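PDB 1VL4: PmbA-related protein from Thermotoga maritima, which probably acts as a metallopeptidase of the peptidase U62 (PmbA/TldD) family and has been named a putative modulator of DNA gyrase. Local coordinates for residues I222-I230 with A400-I408; Y235-D246 with M362-V371. All coordinates share one frame; numbering follows the deposited sequence. Where two conformers were deposited one is given.

Contact 1 of 2, residues I222-I230 with A400-I408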
ATOM      1  N   ILE A 222     -14.441 -26.705  -4.330  1.00  9.67           N
ATOM      2  CA  ILE A 222     -15.042 -28.014  -4.116  1.00  9.92           C
ATOM      3  C   ILE A 222     -14.023 -29.143  -4.287  1.00 10.88           C
ATOM      4  O   ILE A 222     -14.069 -30.159  -3.588  1.00 10.89           O
ATOM      5  CB  ILE A 222     -16.212 -28.220  -5.092  1.00  8.27           C
ATOM      6  CG1 ILE A 222     -17.451 -27.472  -4.603  1.00 12.63           C
ATOM      7  CG2 ILE A 222     -16.579 -29.707  -5.258  1.00 17.79           C
ATOM      8  CD1 ILE A 222     -18.481 -27.188  -5.699  1.00 10.63           C
ATOM      9  N   SER A 223     -13.118 -28.962  -5.246  0.50 12.93           N
ATOM     10  CA  SER A 223     -12.119 -29.966  -5.559  0.50 11.33           C
ATOM     11  C   SER A 223     -11.146 -30.215  -4.399  0.50 12.63           C
ATOM     12  O   SER A 223     -10.498 -31.273  -4.351  0.50  9.97           O
ATOM     13  CB  SER A 223     -11.362 -29.588  -6.820  0.50 11.33           C
ATOM     14  OG  SER A 223     -10.536 -28.481  -6.601  0.50  4.50           O
ATOM     15  N   LEU A 224     -11.058 -29.257  -3.475  1.00 11.88           N
ATOM     16  CA  LEU A 224     -10.211 -29.399  -2.288  1.00 12.95           C
ATOM     17  C   LEU A 224     -10.936 -30.077  -1.123  1.00 12.43           C
ATOM     18  O   LEU A 224     -10.329 -30.324  -0.071  1.00 13.36           O
ATOM     19  CB  LEU A 224      -9.665 -28.041  -1.842  1.00 12.75           C
ATOM     20  CG  LEU A 224      -8.757 -27.366  -2.851  1.00 15.65           C
ATOM     21  CD1 LEU A 224      -8.472 -25.954  -2.370  1.00 23.19           C
ATOM     22  CD2 LEU A 224      -7.476 -28.163  -3.071  1.00 14.73           C
ATOM     23  N   ILE A 225     -12.213 -30.395  -1.291  1.00 11.25           N
ATOM     24  CA  ILE A 225     -12.923 -31.094  -0.224  1.00 13.10           C
ATOM     25  C   ILE A 225     -12.308 -32.469  -0.097  1.00 15.25           C
ATOM     26  O   ILE A 225     -12.113 -33.141  -1.113  1.00 14.70           O
ATOM     27  CB  ILE A 225     -14.414 -31.222  -0.521  1.00 13.33           C
ATOM     28  CG1 ILE A 225     -15.063 -29.820  -0.568  1.00 12.79           C
ATOM     29  CG2 ILE A 225     -15.088 -32.162   0.502  1.00 15.64           C
ATOM     30  CD1 ILE A 225     -16.496 -29.885  -1.047  1.00 13.84           C
ATOM     31  N   GLY A 226     -12.029 -32.875   1.149  1.00 17.52           N
ATOM     32  CA  GLY A 226     -11.341 -34.124   1.455  1.00 18.81           C
ATOM     33  C   GLY A 226      -9.824 -34.033   1.333  1.00 18.73           C
ATOM     34  O   GLY A 226      -9.143 -35.053   1.215  1.00 20.14           O
ATOM     35  N   SER A 227      -9.286 -32.824   1.333  1.00 17.76           N
ATOM     36  CA  SER A 227      -7.853 -32.648   1.357  1.00 17.25           C
ATOM     37  C   SER A 227      -7.244 -33.383   2.546  1.00 20.27           C
ATOM     38  O   SER A 227      -7.903 -33.618   3.554  1.00 20.66           O
ATOM     39  CB  SER A 227      -7.471 -31.176   1.378  1.00 16.64           C
ATOM     40  OG  SER A 227      -7.662 -30.598   0.097  1.00 14.94           O
ATOM     41  N   LYS A 228      -5.995 -33.795   2.364  1.00 22.56           N
ATOM     42  CA  LYS A 228      -5.209 -34.482   3.376  1.00 25.11           C
ATOM     43  C   LYS A 228      -3.849 -33.837   3.278  1.00 26.01           C
ATOM     44  O   LYS A 228      -3.483 -33.325   2.225  1.00 22.61           O
ATOM     45  CB  LYS A 228      -5.106 -35.969   3.058  1.00 25.07           C
ATOM     46  CG  LYS A 228      -6.458 -36.659   2.868  1.00 28.55           C
ATOM     47  CD  LYS A 228      -6.327 -38.136   2.514  1.00 29.06           C
ATOM     48  CE  LYS A 228      -5.976 -38.998   3.718  1.00 33.33           C
ATOM     49  NZ  LYS A 228      -6.997 -38.952   4.815  1.00 35.70           N
ATOM     50  N   THR A 229      -3.071 -33.846   4.346  1.00 27.72           N
ATOM     51  CA  THR A 229      -1.719 -33.291   4.221  1.00 27.76           C
ATOM     52  C   THR A 229      -0.836 -34.457   3.768  1.00 24.59           C
ATOM     53  O   THR A 229      -1.314 -35.579   3.633  1.00 19.80           O
ATOM     54  CB  THR A 229      -1.215 -32.568   5.519  1.00 28.47           C
ATOM     55  OG1 THR A 229      -0.299 -31.514   5.159  1.00 33.78           O
ATOM     56  CG2 THR A 229      -0.576 -33.559   6.513  1.00 27.63           C
ATOM     57  N   ILE A 230       0.418 -34.170   3.446  1.00 24.41           N
ATOM     58  CA  ILE A 230       1.337 -35.208   3.022  1.00 23.19           C
ATOM     59  C   ILE A 230       2.627 -35.068   3.808  1.00 18.57           C
ATOM     60  O   ILE A 230       2.851 -34.021   4.437  1.00 16.32           O
ATOM     61  CB  ILE A 230       1.636 -35.136   1.488  1.00 23.43           C
ATOM     62  CG1 ILE A 230       2.426 -33.878   1.147  1.00 24.59           C
ATOM     63  CG2 ILE A 230       0.346 -35.245   0.677  1.00 25.88           C
ATOM     64  CD1 ILE A 230       2.873 -33.837  -0.313  1.00 26.26           C
ATOM     65  N   ALA A 400      -5.566 -37.523  -7.116  1.00 18.45           N
ATOM     66  CA  ALA A 400      -6.180 -38.396  -6.157  1.00 19.82           C
ATOM     67  C   ALA A 400      -6.962 -37.581  -5.122  1.00 21.34           C
ATOM     68  O   ALA A 400      -8.103 -37.909  -4.820  1.00 22.81           O
ATOM     69  CB  ALA A 400      -5.132 -39.258  -5.468  1.00 21.08           C
ATOM     70  N   HIS A 401      -6.344 -36.544  -4.573  1.00 18.70           N
ATOM     71  CA  HIS A 401      -6.971 -35.768  -3.489  1.00 19.91           C
ATOM     72  C   HIS A 401      -6.236 -34.466  -3.245  1.00 17.43           C
ATOM     73  O   HIS A 401      -5.054 -34.368  -3.531  1.00 14.56           O
ATOM     74  CB  HIS A 401      -7.052 -36.563  -2.181  1.00 21.54           C
ATOM     75  CG  HIS A 401      -5.729 -37.047  -1.656  1.00 27.85           C
ATOM     76  ND1 HIS A 401      -4.846 -36.229  -0.976  1.00 26.08           N
ATOM     77  CD2 HIS A 401      -5.162 -38.277  -1.678  1.00 26.92           C
ATOM     78  CE1 HIS A 401      -3.786 -36.931  -0.620  1.00 29.05           C
ATOM     79  NE2 HIS A 401      -3.954 -38.178  -1.032  1.00 29.10           N
ATOM     80  N   GLY A 402      -6.944 -33.471  -2.717  1.00 14.52           N
ATOM     81  CA  GLY A 402      -6.333 -32.191  -2.427  1.00 13.61           C
ATOM     82  C   GLY A 402      -5.331 -32.318  -1.287  1.00 15.46           C
ATOM     83  O   GLY A 402      -5.367 -33.265  -0.527  1.00 15.08           O
ATOM     84  N   VAL A 403      -4.401 -31.374  -1.210  1.00 20.62           N
ATOM     85  CA  VAL A 403      -3.334 -31.427  -0.211  1.00 23.41           C
ATOM     86  C   VAL A 403      -3.424 -30.215   0.732  1.00 24.78           C
ATOM     87  O   VAL A 403      -3.273 -29.090   0.298  1.00 27.78           O
ATOM     88  CB  VAL A 403      -1.938 -31.505  -0.898  1.00 23.49           C
ATOM     89  CG1 VAL A 403      -0.834 -31.484   0.127  1.00 29.65           C
ATOM     90  CG2 VAL A 403      -1.835 -32.786  -1.692  1.00 26.81           C
ATOM     91  N   GLU A 404      -3.670 -30.505   2.004  1.00 28.52           N
ATOM     92  CA  GLU A 404      -3.802 -29.533   3.092  1.00 29.96           C
ATOM     93  C   GLU A 404      -2.491 -29.025   3.620  1.00 28.38           C
ATOM     94  O   GLU A 404      -1.540 -29.805   3.805  1.00 26.65           O
ATOM     95  CB  GLU A 404      -4.395 -30.212   4.326  1.00 31.35           C
ATOM     96  CG  GLU A 404      -5.829 -30.579   4.254  1.00 37.65           C
ATOM     97  CD  GLU A 404      -6.480 -30.432   5.581  1.00 38.65           C
ATOM     98  OE1 GLU A 404      -6.637 -29.266   6.009  1.00 47.77           O
ATOM     99  OE2 GLU A 404      -6.844 -31.458   6.194  1.00 47.72           O
ATOM    100  N   ASP A 405      -2.483 -27.745   3.971  1.00 25.94           N
ATOM    101  CA  ASP A 405      -1.498 -27.219   4.884  1.00 24.50           C
ATOM    102  C   ASP A 405      -0.113 -27.544   4.397  1.00 23.65           C
ATOM    103  O   ASP A 405       0.660 -28.215   5.080  1.00 22.78           O
ATOM    104  CB  ASP A 405      -1.716 -27.831   6.274  1.00 27.43           C
ATOM    105  CG  ASP A 405      -3.066 -27.481   6.859  1.00 29.13           C
ATOM    106  OD1 ASP A 405      -3.485 -26.304   6.751  1.00 38.68           O
ATOM    107  OD2 ASP A 405      -3.689 -28.388   7.447  1.00 37.76           O
ATOM    108  N   ILE A 406       0.198 -27.118   3.182  1.00 22.81           N
ATOM    109  CA  ILE A 406       1.544 -27.324   2.687  1.00 23.62           C
ATOM    110  C   ILE A 406       2.274 -26.019   2.408  1.00 22.31           C
ATOM    111  O   ILE A 406       1.674 -24.999   2.089  1.00 19.84           O
ATOM    112  CB  ILE A 406       1.588 -28.245   1.449  1.00 23.81           C
ATOM    113  CG1 ILE A 406       0.619 -27.769   0.371  1.00 24.94           C
ATOM    114  CG2 ILE A 406       1.314 -29.681   1.886  1.00 24.65           C
ATOM    115  CD1 ILE A 406       1.004 -28.246  -1.012  1.00 30.63           C
ATOM    116  N   THR A 407       3.581 -26.091   2.590  1.00 22.78           N
ATOM    117  CA  THR A 407       4.489 -25.042   2.239  1.00 23.67           C
ATOM    118  C   THR A 407       5.445 -25.575   1.174  1.00 22.18           C
ATOM    119  O   THR A 407       5.916 -26.710   1.246  1.00 21.19           O
ATOM    120  CB  THR A 407       5.284 -24.580   3.488  1.00 25.44           C
ATOM    121  OG1 THR A 407       4.398 -23.886   4.372  1.00 27.26           O
ATOM    122  CG2 THR A 407       6.445 -23.642   3.110  1.00 29.23           C
ATOM    123  N   ILE A 408       5.728 -24.742   0.186  1.00 20.86           N
ATOM    124  CA  ILE A 408       6.792 -25.034  -0.729  1.00 20.75           C
ATOM    125  C   ILE A 408       7.897 -24.053  -0.503  1.00 20.66           C
ATOM    126  O   ILE A 408       7.653 -22.883  -0.153  1.00 20.72           O
ATOM    127  CB  ILE A 408       6.339 -24.990  -2.211  1.00 21.68           C
ATOM    128  CG1 ILE A 408       5.702 -23.651  -2.558  1.00 21.00           C
ATOM    129  CG2 ILE A 408       5.372 -26.152  -2.511  1.00 24.23           C
ATOM    130  CD1 ILE A 408       5.494 -23.491  -4.022  1.00 28.43           C
TER
HETATM  131  O   HOH W   1      -9.566 -33.104  -2.422  1.00 27.98           O
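K228 pairs with the edge of strand 398-404 through both its backbone polar groups: its N donates to G402 O at 3.0 Å, and its O accepts from E404 N at 2.8 Å. G402 O takes a second donor from the opposite face of its plane, the neighbouring H401 ND1, in a nearly straight bond (175°) lying in the imidazole plane. The CD of K228, placed by CG anti to the carbonyl carbon (chi1 -55°) and an extended chi2, rests 4.1 Å from the centroid of the same ring, right over its face, in a CH-pi contact. A leucine in place of H401 would probably leave K228 CD without its ring face and G402 O with only the K228 N donor of the two. The pairing is a single beta bridge, made just after helix 210-223 ends in a type II beta turn from L224 to S227. L224 O accepts both S227 N, which closes that turn, and S227 OG, while a water donates to S223 O and I225 O and accepts from G402 N, joining turn to strand. Further along, T229 OG1, anti to its own nitrogen (chi1 -150°), donates to E404 O at 2.5 Å, where the chain turns a corner at D405. E404 lays its CG against S227 CB, and its OE1 forms a salt bridge with R194. I230 N, by contrast, is buried without a partner.

Contact 2 of 2, residues Y235-D246 with M362-V371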
ATOM      1  N   TYR A 235       9.215 -33.641  -3.766  1.00 10.00           N
ATOM      2  CA  TYR A 235       8.356 -34.249  -4.783  1.00  9.74           C
ATOM      3  C   TYR A 235       8.463 -33.548  -6.120  1.00  9.37           C
ATOM      4  O   TYR A 235       8.741 -32.357  -6.170  1.00 11.26           O
ATOM      5  CB  TYR A 235       6.884 -34.221  -4.396  1.00 10.62           C
ATOM      6  CG  TYR A 235       6.538 -34.894  -3.115  1.00  5.88           C
ATOM      7  CD1 TYR A 235       6.576 -34.188  -1.934  1.00 10.84           C
ATOM      8  CD2 TYR A 235       6.124 -36.206  -3.076  1.00  7.92           C
ATOM      9  CE1 TYR A 235       6.258 -34.778  -0.731  1.00 13.51           C
ATOM     10  CE2 TYR A 235       5.812 -36.818  -1.850  1.00 10.24           C
ATOM     11  CZ  TYR A 235       5.873 -36.074  -0.690  1.00  6.65           C
ATOM     12  OH  TYR A 235       5.534 -36.599   0.555  1.00 12.21           O
ATOM     13  N   PRO A 236       8.200 -34.292  -7.218  1.00  9.34           N
ATOM     14  CA  PRO A 236       7.979 -33.613  -8.499  1.00 10.74           C
ATOM     15  C   PRO A 236       6.747 -32.706  -8.331  1.00  9.70           C
ATOM     16  O   PRO A 236       5.819 -33.062  -7.576  1.00  7.47           O
ATOM     17  CB  PRO A 236       7.715 -34.758  -9.497  1.00 11.49           C
ATOM     18  CG  PRO A 236       7.962 -36.016  -8.780  1.00 10.68           C
ATOM     19  CD  PRO A 236       8.013 -35.745  -7.305  1.00  7.41           C
ATOM     20  N   VAL A 237       6.779 -31.533  -8.945  1.00 11.06           N
ATOM     21  CA  VAL A 237       5.712 -30.554  -8.799  1.00 11.51           C
ATOM     22  C   VAL A 237       5.212 -30.123 -10.158  1.00 13.19           C
ATOM     23  O   VAL A 237       5.980 -29.590 -10.984  1.00 13.67           O
ATOM     24  CB  VAL A 237       6.161 -29.321  -7.962  1.00 11.77           C
ATOM     25  CG1 VAL A 237       5.131 -28.190  -8.071  1.00 13.35           C
ATOM     26  CG2 VAL A 237       6.367 -29.695  -6.478  1.00 14.31           C
ATOM     27  N   LEU A 238       3.927 -30.361 -10.408  1.00 10.50           N
ATOM     28  CA  LEU A 238       3.280 -29.751 -11.572  1.00 12.79           C
ATOM     29  C   LEU A 238       2.692 -28.413 -11.087  1.00 13.60           C
ATOM     30  O   LEU A 238       1.689 -28.372 -10.375  1.00 11.84           O
ATOM     31  CB  LEU A 238       2.217 -30.677 -12.138  1.00 14.26           C
ATOM     32  CG  LEU A 238       1.261 -30.186 -13.224  1.00 16.20           C
ATOM     33  CD1 LEU A 238       1.949 -29.331 -14.223  1.00 25.55           C
ATOM     34  CD2 LEU A 238       0.609 -31.449 -13.863  1.00 16.87           C
ATOM     35  N   MET A 239       3.375 -27.326 -11.402  1.00 11.38           N
ATOM     36  CA  MET A 239       2.894 -26.028 -10.988  1.00 13.50           C
ATOM     37  C   MET A 239       1.943 -25.446 -12.014  1.00  9.81           C
ATOM     38  O   MET A 239       2.344 -25.020 -13.095  1.00 10.96           O
ATOM     39  CB  MET A 239       4.056 -25.125 -10.704  1.00 12.28           C
ATOM     40  CG  MET A 239       3.620 -23.733 -10.287  1.00 24.81           C
ATOM     41  SD  MET A 239       4.898 -22.874  -9.368  1.00 28.68           S
ATOM     42  CE  MET A 239       5.169 -24.055  -8.088  1.00 18.59           C
ATOM     43  N   ARG A 240       0.656 -25.426 -11.675  1.00 10.01           N
ATOM     44  CA  ARG A 240      -0.335 -24.888 -12.581  1.00 10.53           C
ATOM     45  C   ARG A 240      -0.030 -23.418 -12.891  1.00  9.98           C
ATOM     46  O   ARG A 240       0.562 -22.713 -12.074  1.00  9.24           O
ATOM     47  CB  ARG A 240      -1.731 -25.008 -12.027  1.00  8.28           C
ATOM     48  CG  ARG A 240      -2.827 -24.891 -13.084  1.00  7.93           C
ATOM     49  CD  ARG A 240      -4.185 -25.155 -12.525  1.00 17.69           C
ATOM     50  NE  ARG A 240      -4.631 -24.048 -11.684  1.00 10.94           N
ATOM     51  CZ  ARG A 240      -5.725 -24.076 -10.943  1.00 17.10           C
ATOM     52  NH1 ARG A 240      -6.016 -23.030 -10.201  1.00 15.42           N
ATOM     53  NH2 ARG A 240      -6.531 -25.136 -10.963  1.00 13.00           N
ATOM     54  N   ASN A 241      -0.448 -23.010 -14.085  1.00  9.85           N
ATOM     55  CA  ASN A 241      -0.319 -21.635 -14.561  1.00 11.17           C
ATOM     56  C   ASN A 241      -0.617 -20.557 -13.501  1.00 12.95           C
ATOM     57  O   ASN A 241       0.172 -19.627 -13.307  1.00 13.88           O
ATOM     58  CB  ASN A 241      -1.099 -21.396 -15.906  1.00 11.53           C
ATOM     59  CG  ASN A 241      -2.564 -21.838 -15.896  1.00 11.57           C
ATOM     60  OD1 ASN A 241      -3.193 -22.000 -14.846  1.00 14.69           O
ATOM     61  ND2 ASN A 241      -3.136 -21.969 -17.113  1.00 15.82           N
ATOM     62  N   THR A 242      -1.745 -20.686 -12.823  1.00 11.44           N
ATOM     63  CA  THR A 242      -2.158 -19.703 -11.813  1.00 14.65           C
ATOM     64  C   THR A 242      -1.123 -19.521 -10.682  1.00 17.67           C
ATOM     65  O   THR A 242      -0.931 -18.407 -10.216  1.00 18.86           O
ATOM     66  CB  THR A 242      -3.487 -20.102 -11.168  1.00 17.17           C
ATOM     67  OG1 THR A 242      -3.418 -21.478 -10.781  1.00 15.80           O
ATOM     68  CG2 THR A 242      -4.607 -19.976 -12.150  1.00 20.81           C
ATOM     69  N   ALA A 243      -0.466 -20.603 -10.240  1.00 15.76           N
ATOM     70  CA  ALA A 243       0.597 -20.477  -9.211  1.00 14.42           C
ATOM     71  C   ALA A 243       1.852 -19.827  -9.835  1.00 14.72           C
ATOM     72  O   ALA A 243       2.474 -18.916  -9.262  1.00 16.21           O
ATOM     73  CB  ALA A 243       0.917 -21.830  -8.606  1.00 14.55           C
ATOM     74  N   LEU A 244       2.200 -20.252 -11.042  1.00 14.78           N
ATOM     75  CA  LEU A 244       3.438 -19.807 -11.656  1.00 12.42           C
ATOM     76  C   LEU A 244       3.339 -18.347 -12.037  1.00 13.96           C
ATOM     77  O   LEU A 244       4.328 -17.630 -11.944  1.00 14.80           O
ATOM     78  CB  LEU A 244       3.786 -20.689 -12.856  1.00 13.29           C
ATOM     79  CG  LEU A 244       5.065 -20.345 -13.601  1.00 16.70           C
ATOM     80  CD1 LEU A 244       6.284 -20.527 -12.696  1.00 18.85           C
ATOM     81  CD2 LEU A 244       5.164 -21.234 -14.826  1.00 10.23           C
ATOM     82  N   LEU A 245       2.154 -17.909 -12.466  1.00 14.26           N
ATOM     83  CA  LEU A 245       1.921 -16.497 -12.796  1.00 16.39           C
ATOM     84  C   LEU A 245       2.310 -15.605 -11.605  1.00 16.03           C
ATOM     85  O   LEU A 245       2.901 -14.564 -11.819  1.00 14.18           O
ATOM     86  CB  LEU A 245       0.452 -16.213 -13.167  1.00 11.35           C
ATOM     87  CG  LEU A 245       0.016 -16.679 -14.536  1.00 15.14           C
ATOM     88  CD1 LEU A 245      -1.493 -16.647 -14.629  1.00 14.33           C
ATOM     89  CD2 LEU A 245       0.696 -15.797 -15.602  1.00 18.06           C
ATOM     90  N   ASP A 246       1.949 -15.989 -10.384  1.00 17.74           N
ATOM     91  CA  ASP A 246       2.382 -15.206  -9.190  1.00 18.66           C
ATOM     92  C   ASP A 246       3.871 -15.365  -8.855  1.00 17.92           C
ATOM     93  O   ASP A 246       4.586 -14.381  -8.572  1.00 17.12           O
ATOM     94  CB  ASP A 246       1.579 -15.569  -7.953  1.00 17.07           C
ATOM     95  CG  ASP A 246       0.104 -15.258  -8.085  1.00 26.94           C
ATOM     96  OD1 ASP A 246      -0.288 -14.405  -8.924  1.00 30.99           O
ATOM     97  OD2 ASP A 246      -0.674 -15.915  -7.348  1.00 30.22           O
ATOM     98  N   MET A 362       4.075 -36.610 -15.407  1.00 12.48           N
ATOM     99  CA  MET A 362       4.551 -36.600 -14.035  1.00 11.69           C
ATOM    100  C   MET A 362       4.263 -37.925 -13.327  1.00 11.46           C
ATOM    101  O   MET A 362       5.110 -38.431 -12.589  1.00 11.75           O
ATOM    102  CB  MET A 362       3.899 -35.476 -13.238  1.00 10.27           C
ATOM    103  CG  MET A 362       4.392 -35.465 -11.761  1.00 15.89           C
ATOM    104  SD  MET A 362       3.823 -34.053 -10.812  1.00 13.70           S
ATOM    105  CE  MET A 362       2.068 -34.415 -10.718  1.00 15.99           C
ATOM    106  N   ASP A 363       3.040 -38.419 -13.522  1.00 10.45           N
ATOM    107  CA  ASP A 363       2.535 -39.689 -13.026  1.00 11.31           C
ATOM    108  C   ASP A 363       2.327 -39.769 -11.508  1.00 11.40           C
ATOM    109  O   ASP A 363       1.338 -40.343 -11.037  1.00 14.33           O
ATOM    110  CB  ASP A 363       3.426 -40.844 -13.486  1.00 13.54           C
ATOM    111  CG  ASP A 363       2.938 -42.187 -12.965  1.00 18.49           C
ATOM    112  OD1 ASP A 363       1.852 -42.611 -13.407  1.00 25.19           O
ATOM    113  OD2 ASP A 363       3.604 -42.802 -12.102  1.00 21.95           O
ATOM    114  N   ARG A 364       3.285 -39.286 -10.736  1.00 11.36           N
ATOM    115  CA  ARG A 364       3.155 -39.301  -9.287  1.00 10.95           C
ATOM    116  C   ARG A 364       3.851 -38.094  -8.647  1.00  9.79           C
ATOM    117  O   ARG A 364       5.023 -37.860  -8.850  1.00  5.95           O
ATOM    118  CB  ARG A 364       3.697 -40.604  -8.754  1.00 14.36           C
ATOM    119  CG  ARG A 364       3.399 -40.870  -7.317  1.00 15.82           C
ATOM    120  CD  ARG A 364       3.860 -42.267  -6.988  1.00 22.69           C
ATOM    121  NE  ARG A 364       3.688 -42.572  -5.585  1.00 24.59           N
ATOM    122  CZ  ARG A 364       4.475 -42.118  -4.612  1.00 31.40           C
ATOM    123  NH1 ARG A 364       5.504 -41.320  -4.887  1.00 27.86           N
ATOM    124  NH2 ARG A 364       4.228 -42.461  -3.350  1.00 25.21           N
ATOM    125  N   GLY A 365       3.124 -37.313  -7.870  1.00  9.02           N
ATOM    126  CA  GLY A 365       3.682 -36.059  -7.413  1.00 11.27           C
ATOM    127  C   GLY A 365       2.633 -35.073  -6.953  1.00 12.01           C
ATOM    128  O   GLY A 365       1.478 -35.441  -6.731  1.00 11.25           O
ATOM    129  N   VAL A 366       3.060 -33.821  -6.808  1.00 11.06           N
ATOM    130  CA  VAL A 366       2.205 -32.759  -6.311  1.00 10.73           C
ATOM    131  C   VAL A 366       1.819 -31.819  -7.445  1.00  9.95           C
ATOM    132  O   VAL A 366       2.644 -31.480  -8.284  1.00 11.73           O
ATOM    133  CB  VAL A 366       2.916 -31.937  -5.231  1.00 10.77           C
ATOM    134  CG1 VAL A 366       1.990 -30.808  -4.737  1.00 13.13           C
ATOM    135  CG2 VAL A 366       3.338 -32.844  -4.072  1.00 12.66           C
ATOM    136  N   VAL A 367       0.557 -31.412  -7.453  1.00  9.08           N
ATOM    137  CA  VAL A 367       0.098 -30.310  -8.286  1.00 10.16           C
ATOM    138  C   VAL A 367      -0.083 -29.090  -7.357  1.00 10.20           C
ATOM    139  O   VAL A 367      -0.755 -29.177  -6.355  1.00  7.25           O
ATOM    140  CB  VAL A 367      -1.226 -30.628  -8.998  1.00  8.62           C
ATOM    141  CG1 VAL A 367      -1.826 -29.351  -9.648  1.00  9.58           C
ATOM    142  CG2 VAL A 367      -1.033 -31.747 -10.045  1.00 14.74           C
ATOM    143  N   ILE A 368       0.556 -27.980  -7.684  1.00  9.23           N
ATOM    144  CA  ILE A 368       0.350 -26.754  -6.937  1.00  9.72           C
ATOM    145  C   ILE A 368      -0.409 -25.786  -7.822  1.00 12.30           C
ATOM    146  O   ILE A 368       0.049 -25.427  -8.914  1.00 12.27           O
ATOM    147  CB  ILE A 368       1.681 -26.206  -6.372  1.00 12.00           C
ATOM    148  CG1 ILE A 368       2.004 -26.991  -5.102  1.00 19.55           C
ATOM    149  CG2 ILE A 368       1.611 -24.677  -6.025  1.00 12.78           C
ATOM    150  CD1 ILE A 368       3.410 -27.064  -4.849  1.00 29.72           C
ATOM    151  N   THR A 369      -1.581 -25.383  -7.326  1.00 13.02           N
ATOM    152  CA  THR A 369      -2.518 -24.535  -8.076  1.00 15.19           C
ATOM    153  C   THR A 369      -2.501 -23.073  -7.651  1.00 14.61           C
ATOM    154  O   THR A 369      -2.848 -22.224  -8.442  1.00 15.56           O
ATOM    155  CB  THR A 369      -3.965 -25.012  -7.922  1.00 12.69           C
ATOM    156  OG1 THR A 369      -4.277 -25.128  -6.523  1.00 16.72           O
ATOM    157  CG2 THR A 369      -4.149 -26.373  -8.610  1.00 19.06           C
ATOM    158  N   GLU A 370      -2.128 -22.803  -6.409  1.00 15.27           N
ATOM    159  CA  GLU A 370      -2.028 -21.429  -5.908  1.00 17.68           C
ATOM    160  C   GLU A 370      -0.909 -21.339  -4.881  1.00 17.16           C
ATOM    161  O   GLU A 370      -0.646 -22.304  -4.142  1.00 18.71           O
ATOM    162  CB  GLU A 370      -3.345 -20.985  -5.256  1.00 19.36           C
ATOM    163  CG  GLU A 370      -4.619 -21.244  -6.122  1.00 21.47           C
ATOM    164  CD  GLU A 370      -4.709 -20.337  -7.332  1.00 30.34           C
ATOM    165  OE1 GLU A 370      -3.910 -19.355  -7.419  1.00 35.55           O
ATOM    166  OE2 GLU A 370      -5.585 -20.600  -8.198  1.00 29.96           O
ATOM    167  N   VAL A 371      -0.238 -20.186  -4.866  1.00 18.11           N
ATOM    168  CA  VAL A 371       0.716 -19.826  -3.790  1.00 17.53           C
ATOM    169  C   VAL A 371       0.285 -18.523  -3.064  1.00 18.84           C
ATOM    170  O   VAL A 371      -0.363 -17.673  -3.632  1.00 21.74           O
ATOM    171  CB  VAL A 371       2.150 -19.671  -4.336  1.00 16.72           C
ATOM    172  CG1 VAL A 371       2.738 -21.019  -4.707  1.00 22.75           C
ATOM    173  CG2 VAL A 371       2.200 -18.727  -5.545  1.00 21.72           C
TER
HETATM  174  O   HOH W   2      -1.232 -18.391  -6.857  1.00 15.87           O
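Strands 235-239 and 365-371 run parallel, with V237, L238 and M239 paired with V366, V367 and I368, and their axes come within 4.6 Å at an angle of 32°. Four backbone hydrogen bonds join them, from V366 N to P236 O, L238 N to V366 O, I368 N to L238 O and R240 N to I368 O. On one face of the sheet, V237 CG1 meets I368 CD1 at 3.8 Å, and I368 CG2, anti to the backbone nitrogen (chi1 -80° for CG1), reaches A243 CB and M239 CE. On the other, L238 and V367 lie side by side, pointing the same way, and the sulfur of M362 sits near the L238 backbone, with helix 355-362 covering L238.

Where the first strand gives way to helix 241-247, the chemistry turns polar. T242 OG1 donates to T369 O at 2.5 Å, in the plane of that carbonyl, and accepts from both NE and NH1 of R240, so three bonds fix this hydroxyl. The side-on grip lies in the guanidinium plane and helps hold R240 flat against T369, whose CB rests 3.6 Å above the centre of one face. At the edge, NH1 forms a salt bridge with E370 OE2 at 3.2 Å, the carboxylate turned 78° from the guanidinium; E220 supplies a second acidic partner. A water lies 2.6 Å from D246 OD2 and 2.9 Å from E370 OE1 and accepts from V371 N, probably easing the approach of the two acids. T369 and E370 both face K390 in a classic beta bulge where strand 365-372 pairs antiparallel with strand 384-395, opposite its parallel partner 233-239, within the mixed sheet of the C-terminal domain.

Overall arrangement
Both contacts draw on the same mixed sheet, but at different depths. Contact 2 is largely buried and joins two of its strands directly, relying on regular parallel pairing and aliphatic packing, with charge gathered at one end. Contact 1, only partly buried, attaches the connection leaving helix 210-223 to another strand, and relies on a single bridge, a water and polar side chains. Both segments of contact 2 lie in the chain between those of contact 1, so contact 2 is nested within the loop that contact 1 closes. I230 links the two interfaces, its CD1 packing on Y235 and V366, while I408, which takes no part across contact 1, meets I368 and V371.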